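Local coordinates for C381 turret protein (Sulfolobus turreted icosahedral virus, PDB 4IND) that builds the turrets of an archaeal icosahedral virus, each chain folding into three jelly rolls and assembling with four other copies of itself, at residues R147-E150 with R154-I157; Y178-P183 with G200-S205; L227-I232 with N263-N268; L288-S293 with Y373-G378. All coordinates share one frame; numbering follows the deposited sequence. Where two conformers were deposited one is given.

Contact 1 (R147-E150 with R154-I157). With 2HP (dihydrogenphosphate ion), chain U; 2HP (dihydrogenphosphate ion), chain Y.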
# COMPACT_ATOMS: atom_id res chain seq x y z
N ARG A 147 0.27 0.84 19.30
CA ARG A 147 -0.82 0.97 18.35
C ARG A 147 -0.97 -0.35 17.58
O ARG A 147 0.00 -0.90 17.09
CB ARG A 147 -0.54 2.14 17.39
CG ARG A 147 -0.53 3.51 18.12
CD ARG A 147 -0.42 4.67 17.15
NE ARG A 147 -1.50 4.60 16.18
CZ ARG A 147 -1.62 5.40 15.13
NH1 ARG A 147 -0.71 6.34 14.92
NH2 ARG A 147 -2.64 5.24 14.29
N VAL A 148 -2.19 -0.85 17.50
CA VAL A 148 -2.43 -2.10 16.74
C VAL A 148 -2.83 -1.77 15.31
O VAL A 148 -3.21 -0.66 15.02
CB VAL A 148 -3.53 -2.93 17.42
CG1 VAL A 148 -3.12 -3.30 18.82
CG2 VAL A 148 -4.83 -2.15 17.47
N PHE A 149 -2.73 -2.71 14.39
CA PHE A 149 -3.08 -2.40 13.01
C PHE A 149 -1.97 -1.54 12.42
O PHE A 149 -2.14 -0.91 11.38
CB PHE A 149 -4.44 -1.70 12.94
CG PHE A 149 -5.55 -2.50 13.58
CD1 PHE A 149 -5.73 -3.85 13.26
CD2 PHE A 149 -6.38 -1.93 14.53
CE1 PHE A 149 -6.72 -4.60 13.87
CE2 PHE A 149 -7.39 -2.68 15.14
CZ PHE A 149 -7.55 -4.02 14.80
N GLU A 150 -0.84 -1.49 13.12
CA GLU A 150 0.40 -1.00 12.55
C GLU A 150 1.21 -2.25 12.24
O GLU A 150 1.25 -3.17 13.05
CB GLU A 150 1.20 -0.18 13.56
CG GLU A 150 0.42 0.91 14.26
CD GLU A 150 0.32 2.18 13.43
OE1 GLU A 150 -0.56 2.24 12.55
OE2 GLU A 150 1.13 3.10 13.67
N ARG A 154 -2.59 -7.33 15.18
CA ARG A 154 -4.00 -7.46 15.45
C ARG A 154 -4.19 -7.39 16.94
O ARG A 154 -3.23 -7.52 17.71
CB ARG A 154 -4.50 -8.83 14.97
CG ARG A 154 -3.67 -9.98 15.53
CD ARG A 154 -4.30 -11.34 15.21
NE ARG A 154 -3.43 -12.45 15.61
CZ ARG A 154 -3.69 -13.73 15.36
NH1 ARG A 154 -4.78 -14.05 14.70
NH2 ARG A 154 -2.86 -14.68 15.77
N ILE A 155 -5.43 -7.17 17.36
CA ILE A 155 -5.79 -7.37 18.75
C ILE A 155 -5.94 -8.88 18.94
O ILE A 155 -6.65 -9.53 18.17
CB ILE A 155 -7.13 -6.69 19.07
CG1 ILE A 155 -6.97 -5.16 18.98
CG2 ILE A 155 -7.63 -7.08 20.47
CD1 ILE A 155 -8.30 -4.43 19.11
N ASN A 156 -5.23 -9.43 19.92
CA ASN A 156 -5.33 -10.87 20.21
C ASN A 156 -5.27 -11.09 21.74
O ASN A 156 -4.23 -11.36 22.30
CB ASN A 156 -4.24 -11.65 19.49
CG ASN A 156 -4.41 -13.16 19.63
OD1 ASN A 156 -5.39 -13.62 20.20
ND2 ASN A 156 -3.45 -13.93 19.10
N ILE A 157 -6.42 -10.94 22.39
CA ILE A 157 -6.52 -11.16 23.84
C ILE A 157 -7.01 -12.58 24.10
O ILE A 157 -8.02 -12.99 23.52
CB ILE A 157 -7.52 -10.19 24.45
CG1 ILE A 157 -7.04 -8.74 24.23
CG2 ILE A 157 -7.72 -10.45 25.95
CD1 ILE A 157 -8.10 -7.71 24.59
P 2HP U . -4.18 1.96 15.06
O1 2HP U . -5.49 1.90 14.31
O2 2HP U . -4.26 3.33 15.66
O3 2HP U . -3.00 1.83 14.04
O4 2HP U . -4.07 0.92 16.22
P 2HP Y . -5.83 -17.83 14.89
O1 2HP Y . -6.50 -18.89 13.96
O2 2HP Y . -5.10 -16.79 14.10
O3 2HP Y . -4.73 -18.45 15.69
O4 2HP Y . -6.92 -17.19 15.79

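Contact 2 (Y178-P183 with G200-S205). With 2HP (dihydrogenphosphate ion), chain Y.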
# COMPACT_ATOMS: atom_id res chain seq x y z
N TYR A 178 -12.74 -6.33 8.60
CA TYR A 178 -12.15 -6.97 9.77
C TYR A 178 -12.90 -8.20 10.22
O TYR A 178 -14.12 -8.27 10.12
CB TYR A 178 -12.14 -6.00 10.93
CG TYR A 178 -11.33 -4.75 10.70
CD1 TYR A 178 -10.04 -4.63 11.21
CD2 TYR A 178 -11.84 -3.69 9.96
CE1 TYR A 178 -9.29 -3.47 11.01
CE2 TYR A 178 -11.10 -2.52 9.76
CZ TYR A 178 -9.83 -2.42 10.28
OH TYR A 178 -9.10 -1.27 10.10
N ALA A 179 -12.15 -9.16 10.74
CA ALA A 179 -12.74 -10.30 11.44
C ALA A 179 -12.72 -9.97 12.92
O ALA A 179 -11.71 -9.47 13.44
CB ALA A 179 -11.97 -11.56 11.16
N ILE A 180 -13.82 -10.25 13.61
CA ILE A 180 -13.83 -10.17 15.07
C ILE A 180 -14.15 -11.57 15.56
O ILE A 180 -15.23 -12.10 15.30
CB ILE A 180 -14.88 -9.20 15.56
CG1 ILE A 180 -14.54 -7.79 15.09
CG2 ILE A 180 -14.97 -9.26 17.08
CD1 ILE A 180 -15.66 -6.78 15.35
N LYS A 181 -13.19 -12.19 16.23
CA LYS A 181 -13.31 -13.56 16.68
C LYS A 181 -13.33 -13.56 18.21
O LYS A 181 -12.48 -12.93 18.86
CB LYS A 181 -12.16 -14.42 16.15
CG LYS A 181 -12.31 -15.91 16.45
CD LYS A 181 -11.05 -16.70 16.09
CE LYS A 181 -10.76 -16.64 14.58
NZ LYS A 181 -9.58 -17.51 14.23
N MET A 182 -14.30 -14.26 18.78
CA MET A 182 -14.37 -14.35 20.23
C MET A 182 -14.58 -15.79 20.69
O MET A 182 -15.70 -16.28 20.75
CB MET A 182 -15.46 -13.42 20.75
CG MET A 182 -15.26 -11.98 20.30
SD MET A 182 -16.72 -10.94 20.41
CE MET A 182 -17.20 -11.23 22.11
N PRO A 183 -13.47 -16.48 21.02
CA PRO A 183 -13.54 -17.80 21.62
C PRO A 183 -14.17 -17.60 22.97
O PRO A 183 -13.84 -16.60 23.62
CB PRO A 183 -12.07 -18.19 21.80
CG PRO A 183 -11.27 -17.23 20.97
CD PRO A 183 -12.08 -15.97 20.91
N GLY A 200 -24.54 -11.23 23.00
CA GLY A 200 -24.20 -9.81 22.87
C GLY A 200 -24.39 -9.33 21.45
O GLY A 200 -24.96 -10.04 20.63
N THR A 201 -23.89 -8.13 21.17
CA THR A 201 -23.99 -7.54 19.84
C THR A 201 -22.71 -6.80 19.52
O THR A 201 -22.04 -6.28 20.41
CB THR A 201 -25.14 -6.53 19.73
OG1 THR A 201 -24.90 -5.46 20.66
CG2 THR A 201 -26.47 -7.18 20.04
N ILE A 202 -22.40 -6.76 18.23
CA ILE A 202 -21.35 -5.89 17.74
C ILE A 202 -22.02 -4.85 16.85
O ILE A 202 -22.82 -5.20 15.99
CB ILE A 202 -20.29 -6.68 16.98
CG1 ILE A 202 -19.50 -7.52 17.97
CG2 ILE A 202 -19.34 -5.73 16.23
CD1 ILE A 202 -18.67 -8.59 17.32
N SER A 203 -21.71 -3.58 17.06
CA SER A 203 -22.36 -2.56 16.25
C SER A 203 -21.48 -1.37 15.94
O SER A 203 -20.50 -1.11 16.65
CB SER A 203 -23.66 -2.11 16.91
OG SER A 203 -23.42 -1.64 18.21
N THR A 204 -21.81 -0.69 14.85
CA THR A 204 -21.34 0.67 14.56
C THR A 204 -22.62 1.49 14.68
O THR A 204 -23.66 0.94 15.05
CB THR A 204 -20.78 0.80 13.14
OG1 THR A 204 -21.80 0.46 12.19
CG2 THR A 204 -19.59 -0.13 12.95
N SER A 205 -22.56 2.78 14.39
CA SER A 205 -23.77 3.60 14.51
C SER A 205 -24.99 2.98 13.82
O SER A 205 -24.89 2.47 12.70
CB SER A 205 -23.52 5.02 13.99
OG SER A 205 -22.59 5.70 14.82
P 2HP Y . -5.83 -17.83 14.89
O1 2HP Y . -6.50 -18.89 13.96
O2 2HP Y . -5.10 -16.79 14.10
O3 2HP Y . -4.73 -18.45 15.69
O4 2HP Y . -6.92 -17.19 15.79

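Contact 3 (L227-I232 with N263-N268). With 2HP (dihydrogenphosphate ion), chain B.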
# COMPACT_ATOMS: atom_id res chain seq x y z
N LEU A 227 -17.53 -15.62 15.33
CA LEU A 227 -16.68 -15.08 14.28
C LEU A 227 -17.58 -14.31 13.34
O LEU A 227 -18.39 -14.90 12.62
CB LEU A 227 -15.97 -16.21 13.51
CG LEU A 227 -15.15 -15.77 12.30
CD1 LEU A 227 -14.19 -14.65 12.69
CD2 LEU A 227 -14.38 -16.93 11.69
N VAL A 228 -17.46 -13.00 13.38
CA VAL A 228 -18.23 -12.14 12.49
C VAL A 228 -17.30 -11.16 11.78
O VAL A 228 -16.13 -11.08 12.12
CB VAL A 228 -19.33 -11.38 13.25
CG1 VAL A 228 -20.29 -12.36 13.89
CG2 VAL A 228 -18.72 -10.48 14.31
N TYR A 229 -17.81 -10.45 10.79
CA TYR A 229 -16.95 -9.58 10.00
C TYR A 229 -17.62 -8.23 9.83
O TYR A 229 -18.83 -8.16 9.68
CB TYR A 229 -16.70 -10.22 8.62
CG TYR A 229 -16.14 -11.62 8.65
CD1 TYR A 229 -14.77 -11.85 8.65
CD2 TYR A 229 -16.97 -12.73 8.65
CE1 TYR A 229 -14.25 -13.15 8.65
CE2 TYR A 229 -16.46 -14.02 8.67
CZ TYR A 229 -15.09 -14.22 8.68
OH TYR A 229 -14.57 -15.48 8.69
N LEU A 230 -16.83 -7.16 9.83
CA LEU A 230 -17.34 -5.82 9.61
C LEU A 230 -16.64 -5.22 8.43
O LEU A 230 -15.40 -5.21 8.38
CB LEU A 230 -17.01 -4.91 10.81
CG LEU A 230 -17.68 -5.19 12.13
CD1 LEU A 230 -17.20 -4.15 13.17
CD2 LEU A 230 -19.16 -5.09 11.92
N LYS A 231 -17.40 -4.69 7.48
CA LYS A 231 -16.79 -3.87 6.45
C LYS A 231 -16.81 -2.41 6.87
O LYS A 231 -17.86 -1.76 6.90
CB LYS A 231 -17.48 -4.04 5.10
CG LYS A 231 -16.81 -3.16 4.03
CD LYS A 231 -17.42 -3.32 2.64
CE LYS A 231 -16.60 -2.48 1.66
NZ LYS A 231 -17.12 -2.55 0.28
N ILE A 232 -15.65 -1.89 7.24
CA ILE A 232 -15.56 -0.49 7.63
C ILE A 232 -15.23 0.33 6.39
O ILE A 232 -14.10 0.34 5.93
CB ILE A 232 -14.48 -0.27 8.70
CG1 ILE A 232 -14.74 -1.18 9.91
CG2 ILE A 232 -14.41 1.22 9.12
CD1 ILE A 232 -16.04 -0.83 10.67
N ASN A 263 -8.43 -9.75 3.93
CA ASN A 263 -8.67 -9.49 2.53
C ASN A 263 -10.05 -10.00 2.17
O ASN A 263 -10.68 -10.71 2.95
CB ASN A 263 -7.57 -10.12 1.67
CG ASN A 263 -6.27 -9.35 1.76
OD1 ASN A 263 -6.29 -8.13 1.88
ND2 ASN A 263 -5.15 -10.06 1.74
N GLU A 264 -10.54 -9.64 0.99
CA GLU A 264 -11.89 -10.02 0.61
C GLU A 264 -12.11 -11.51 0.80
O GLU A 264 -11.28 -12.34 0.41
CB GLU A 264 -12.19 -9.63 -0.84
CG GLU A 264 -13.64 -9.94 -1.20
CD GLU A 264 -13.98 -9.61 -2.64
OE1 GLU A 264 -15.18 -9.40 -2.91
OE2 GLU A 264 -13.07 -9.57 -3.49
N LEU A 265 -13.23 -11.85 1.42
CA LEU A 265 -13.59 -13.23 1.65
C LEU A 265 -14.92 -13.55 0.99
O LEU A 265 -15.98 -13.13 1.47
CB LEU A 265 -13.65 -13.51 3.16
CG LEU A 265 -14.23 -14.87 3.58
CD1 LEU A 265 -13.56 -16.02 2.85
CD2 LEU A 265 -14.11 -15.06 5.10
N VAL A 266 -14.88 -14.27 -0.11
CA VAL A 266 -16.11 -14.76 -0.72
C VAL A 266 -16.52 -16.02 0.02
O VAL A 266 -15.90 -17.08 -0.14
CB VAL A 266 -15.91 -15.05 -2.20
CG1 VAL A 266 -17.21 -15.60 -2.81
CG2 VAL A 266 -15.49 -13.77 -2.93
N GLU A 267 -17.55 -15.91 0.85
CA GLU A 267 -17.98 -17.04 1.67
C GLU A 267 -18.59 -18.14 0.82
O GLU A 267 -18.38 -19.32 1.06
CB GLU A 267 -18.96 -16.56 2.74
CG GLU A 267 -18.33 -15.52 3.64
CD GLU A 267 -19.25 -15.07 4.76
OE1 GLU A 267 -18.74 -14.62 5.81
OE2 GLU A 267 -20.49 -15.15 4.59
N ASN A 268 -19.35 -17.73 -0.19
CA ASN A 268 -19.91 -18.69 -1.14
C ASN A 268 -20.54 -17.99 -2.33
O ASN A 268 -20.82 -16.79 -2.30
CB ASN A 268 -20.92 -19.62 -0.46
CG ASN A 268 -21.97 -18.87 0.32
OD1 ASN A 268 -22.83 -18.22 -0.26
ND2 ASN A 268 -21.91 -18.95 1.63
P 2HP B . -17.12 -5.73 -1.37
O1 2HP B . -17.91 -6.91 -1.83
O2 2HP B . -16.88 -6.03 0.08
O3 2HP B . -17.96 -4.42 -1.58
O4 2HP B . -15.74 -5.65 -2.08

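Contact 4 (L288-S293 with Y373-G378). With 2HP (dihydrogenphosphate ion), chain B.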
# COMPACT_ATOMS: atom_id res chain seq x y z
N LEU A 288 -33.51 -12.80 -0.53
CA LEU A 288 -32.42 -12.99 0.41
C LEU A 288 -32.24 -11.74 1.26
O LEU A 288 -32.33 -10.62 0.77
CB LEU A 288 -31.14 -13.32 -0.36
CG LEU A 288 -29.98 -13.90 0.45
CD1 LEU A 288 -30.50 -14.73 1.62
CD2 LEU A 288 -29.11 -14.75 -0.47
N ASN A 289 -31.99 -11.96 2.55
CA ASN A 289 -31.75 -10.86 3.49
C ASN A 289 -30.67 -11.28 4.47
O ASN A 289 -30.91 -12.13 5.33
CB ASN A 289 -33.04 -10.49 4.23
CG ASN A 289 -32.84 -9.31 5.18
OD1 ASN A 289 -31.70 -8.94 5.51
ND2 ASN A 289 -33.94 -8.71 5.61
N VAL A 290 -29.48 -10.71 4.34
CA VAL A 290 -28.38 -11.10 5.24
C VAL A 290 -28.00 -9.98 6.19
O VAL A 290 -26.93 -10.00 6.81
CB VAL A 290 -27.14 -11.63 4.48
CG1 VAL A 290 -27.54 -12.84 3.62
CG2 VAL A 290 -26.54 -10.53 3.59
N GLN A 291 -28.89 -9.01 6.33
CA GLN A 291 -28.63 -7.92 7.30
C GLN A 291 -28.39 -8.46 8.71
O GLN A 291 -29.16 -9.30 9.20
CB GLN A 291 -29.79 -6.91 7.33
CG GLN A 291 -29.54 -5.74 8.30
CD GLN A 291 -30.75 -4.85 8.48
OE1 GLN A 291 -31.90 -5.31 8.43
NE2 GLN A 291 -30.51 -3.56 8.71
N GLY A 292 -27.34 -7.99 9.36
CA GLY A 292 -27.05 -8.42 10.72
C GLY A 292 -26.29 -9.73 10.81
O GLY A 292 -26.10 -10.24 11.90
N SER A 293 -25.87 -10.27 9.67
CA SER A 293 -25.21 -11.57 9.64
C SER A 293 -23.69 -11.50 9.66
O SER A 293 -23.03 -12.51 9.84
CB SER A 293 -25.62 -12.31 8.36
OG SER A 293 -25.01 -11.71 7.23
N TYR A 373 -25.38 -15.04 -7.19
CA TYR A 373 -24.88 -13.99 -6.29
C TYR A 373 -23.74 -14.55 -5.47
O TYR A 373 -23.61 -15.77 -5.30
CB TYR A 373 -25.99 -13.51 -5.37
CG TYR A 373 -26.38 -14.51 -4.31
CD1 TYR A 373 -25.76 -14.51 -3.06
CD2 TYR A 373 -27.35 -15.47 -4.55
CE1 TYR A 373 -26.12 -15.43 -2.09
CE2 TYR A 373 -27.71 -16.39 -3.58
CZ TYR A 373 -27.08 -16.37 -2.36
OH TYR A 373 -27.42 -17.28 -1.40
N GLU A 374 -22.91 -13.65 -4.95
CA GLU A 374 -21.88 -14.02 -4.01
C GLU A 374 -22.29 -13.51 -2.64
O GLU A 374 -22.89 -12.44 -2.53
CB GLU A 374 -20.54 -13.37 -4.39
CG GLU A 374 -20.01 -13.70 -5.78
CD GLU A 374 -18.72 -12.94 -6.11
OE1 GLU A 374 -17.96 -13.39 -7.00
OE2 GLU A 374 -18.45 -11.89 -5.48
N GLN A 375 -21.98 -14.28 -1.61
CA GLN A 375 -22.07 -13.76 -0.24
C GLN A 375 -20.66 -13.45 0.22
O GLN A 375 -19.77 -14.31 0.16
CB GLN A 375 -22.73 -14.80 0.68
CG GLN A 375 -22.78 -14.35 2.15
CD GLN A 375 -23.71 -15.21 2.97
OE1 GLN A 375 -24.19 -16.25 2.51
NE2 GLN A 375 -24.00 -14.78 4.18
N ILE A 376 -20.45 -12.22 0.68
CA ILE A 376 -19.12 -11.72 0.96
C ILE A 376 -19.02 -11.32 2.42
O ILE A 376 -19.95 -10.72 2.96
CB ILE A 376 -18.81 -10.54 0.05
CG1 ILE A 376 -18.86 -11.03 -1.42
CG2 ILE A 376 -17.47 -9.92 0.40
CD1 ILE A 376 -18.88 -9.94 -2.45
N ALA A 377 -17.91 -11.68 3.06
CA ALA A 377 -17.73 -11.33 4.48
C ALA A 377 -17.75 -9.83 4.66
O ALA A 377 -17.15 -9.09 3.86
CB ALA A 377 -16.43 -11.92 5.04
N GLY A 378 -18.43 -9.38 5.72
CA GLY A 378 -18.38 -7.98 6.13
C GLY A 378 -19.78 -7.39 6.21
O GLY A 378 -20.47 -7.25 5.19
P 2HP B . -17.12 -5.73 -1.37
O1 2HP B . -17.91 -6.91 -1.83
O2 2HP B . -16.88 -6.03 0.08
O3 2HP B . -17.96 -4.42 -1.58
O4 2HP B . -15.74 -5.65 -2.08

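Contact 1 (R147-E150 with R154-I157)
V148 and I155 make the tightest apolar approach here: CG2 of V148 lies 4.0 Å from CG1 of I155, the two side chains crossing obliquely. The far end of the F149 ring joins them, CZ standing 4.4 Å from I155 CG1 and CE1 4.3 Å from R154 CA. F149 has a positive phi (73°) within the loop, and its carbonyl O accepts a hydrogen bond from R174.

The flanking arginines serve two separate phosphates. R147 turns the edge of its guanidinium to one ion, NE and NH2 converging on the same O2, but V148 O is modelled implausibly close to that ion and its placement is doubtful. R154, extended from CG to NE, sends NH1 nearly straight (172°) to O2 of the second ion at 2.8 Å. E260, with E125 and D238 of the second subunit, forms salt bridges to the three guanidinium nitrogens and so should fix their orientation.

The loop joins strand 138-147 of the first jelly roll to strand 155-163 of the second: V148 packs on L79 and L81 of strand 78-88, while F149 and I155 rest on V259 of strand 253-262.

Contact 2 (Y178-P183 with G200-S205)
I180 and I202 meet tip to tip across the interior of the second jelly roll, each pointing from its own sheet of the beta sandwich into the core. Strand 176-187 belongs to one sheet and strand 194-203 to the other. The 9.1 Å between the CA atoms of I180 and I202 is a face-to-face separation, too wide for backbone pairing, so side chains have to bridge it.

The apolar contacts do so alone. I180 CG2 lies 3.8 Å from I202 CD1, and in the reverse sense I180 CD1 lies 3.9 Å from I202 CG2, which makes the pairing reciprocal. Both isoleucines have the same shape: CG1 is anti to the carbonyl carbon (chi1 -64° in I180, -71° in I202) and CD1 is extended beyond it, the form that carries the terminal methyl far enough to reach the opposing strand. M182, two residues along and also directed inward, brings SD to 4.3 Å from I202 CD1, although a second conformer was deposited for it. V239 and F241 touch I202, and F255 and L257 touch M182.

The polar side chain of K181 leaves from the opposite face of strand 176-187, starting away from the 200-205 segment. Its NZ is hydrogen-bonded to D235 O of the second subunit, and the charged end makes a cation-pi contact with Y236 of the same subunit. A bend at chi3 (-63°) turns the end of the lysine so that NZ also donates to O4 of a phosphate ion at 3.1 Å.

Contact 3 (L227-I232 with N263-N268)
Phosphate O3 receives a hydrogen bond from K231 NZ at 2.8 Å, while E264 OE1, from the other segment, only approaches the same ion, 3.8 Å from its O1. K231 reaches this far as a fully extended chain, with CG anti to the backbone N (chi1 180°). H296 NE2 is also hydrogen-bonded to the ion, and E264 turns its other oxygen to a salt bridge with R347 of the second subunit.

The direct touching is done by Y229. L265 crosses it at about a right angle, placing CD2 3.6 Å from Y229 OH and 3.8 Å from CZ. At the other side-chain contact E267 OE1 comes to 3.7 Å from Y229 CE2, with carboxylate and ring planes 68° apart. The Y229 hydroxyl has its polar partner in D235 OD2 of the second subunit.

The segments belong to successive jelly rolls: strand 221-232 edges a sheet of the second within this chain, and strand 266-278 edges one of the third. E267 and N268 both face Q375 of strand 365-377, a classic beta bulge in strand 266-278.

Before the bulge the chain is tied to a neighbouring copy, V266 N bonding to E348 OE2 of the second subunit and N263 OD1 to K175 NZ of the second subunit.

Contact 4 (L288-S293 with Y373-G378)
At one end of the third, nucleoplasmin-like jelly roll, L288 and V290 face Y373 and Q375 across the sandwich, and strand 283-289 then leaves through an Asx turn and a type II beta turn. The CA atoms of L288 and Y373 are 10.1 Å apart, a spacing between sheets and not between paired strands.

L288 crosses Y373 at about a right angle and directs CD2 at the phenol end of the ring. The modelled approach of CD2 to the Y373 CZ and OH atoms is unusually short, and since L288 has two deposited conformers its exact closeness is doubtful. Further along, V290 CG1 lies 4.1 Å from Q375 NE2. The glutamine reaches it because its chain is extended with CG anti to the backbone N (chi1 177°), and its amide nitrogen is hydrogen-bonded to S295 OG.

Internal bonds fix the turn. N289 OD1 accepts Q291 N at 2.9 Å, the bond that defines the Asx turn. V290 O is gripped twice, by S293 N at 3.1 Å and by S293 OG at 2.6 Å, the hydroxyl arriving on a lone pair in the carbonyl plane at a C=O...O angle of 137°. G292 occupies the third position of the beta turn with a positive phi (83°).

Strand 365-377 runs between strands 266-278 and 295-305, Q375 lying against E267 and N268 of the former and I376 against H296 of the latter.

Overall arrangement
The four contacts follow one another along the chain through the second and third jelly rolls, from the junction with the first. Contacts 1 and 2 (centres 15 Å apart) touch through an edge-to-face ring pair, F149 CE1 being 4.0 Å from Y178 CE1, and share a phosphate bound by R154 and K181. Contacts 2 and 3 are joined by neighbouring strands: I180 N lies 2.9 Å from V228 O, a probable hydrogen bond. Contacts 3 and 4, with centres 9 Å apart, meet at the probable hydrogen bond from E267 N to Q375 O (2.8 Å) and share the phosphate near K231, E264 and I376. Contacts 1 and 4 are about 26 Å apart between centres.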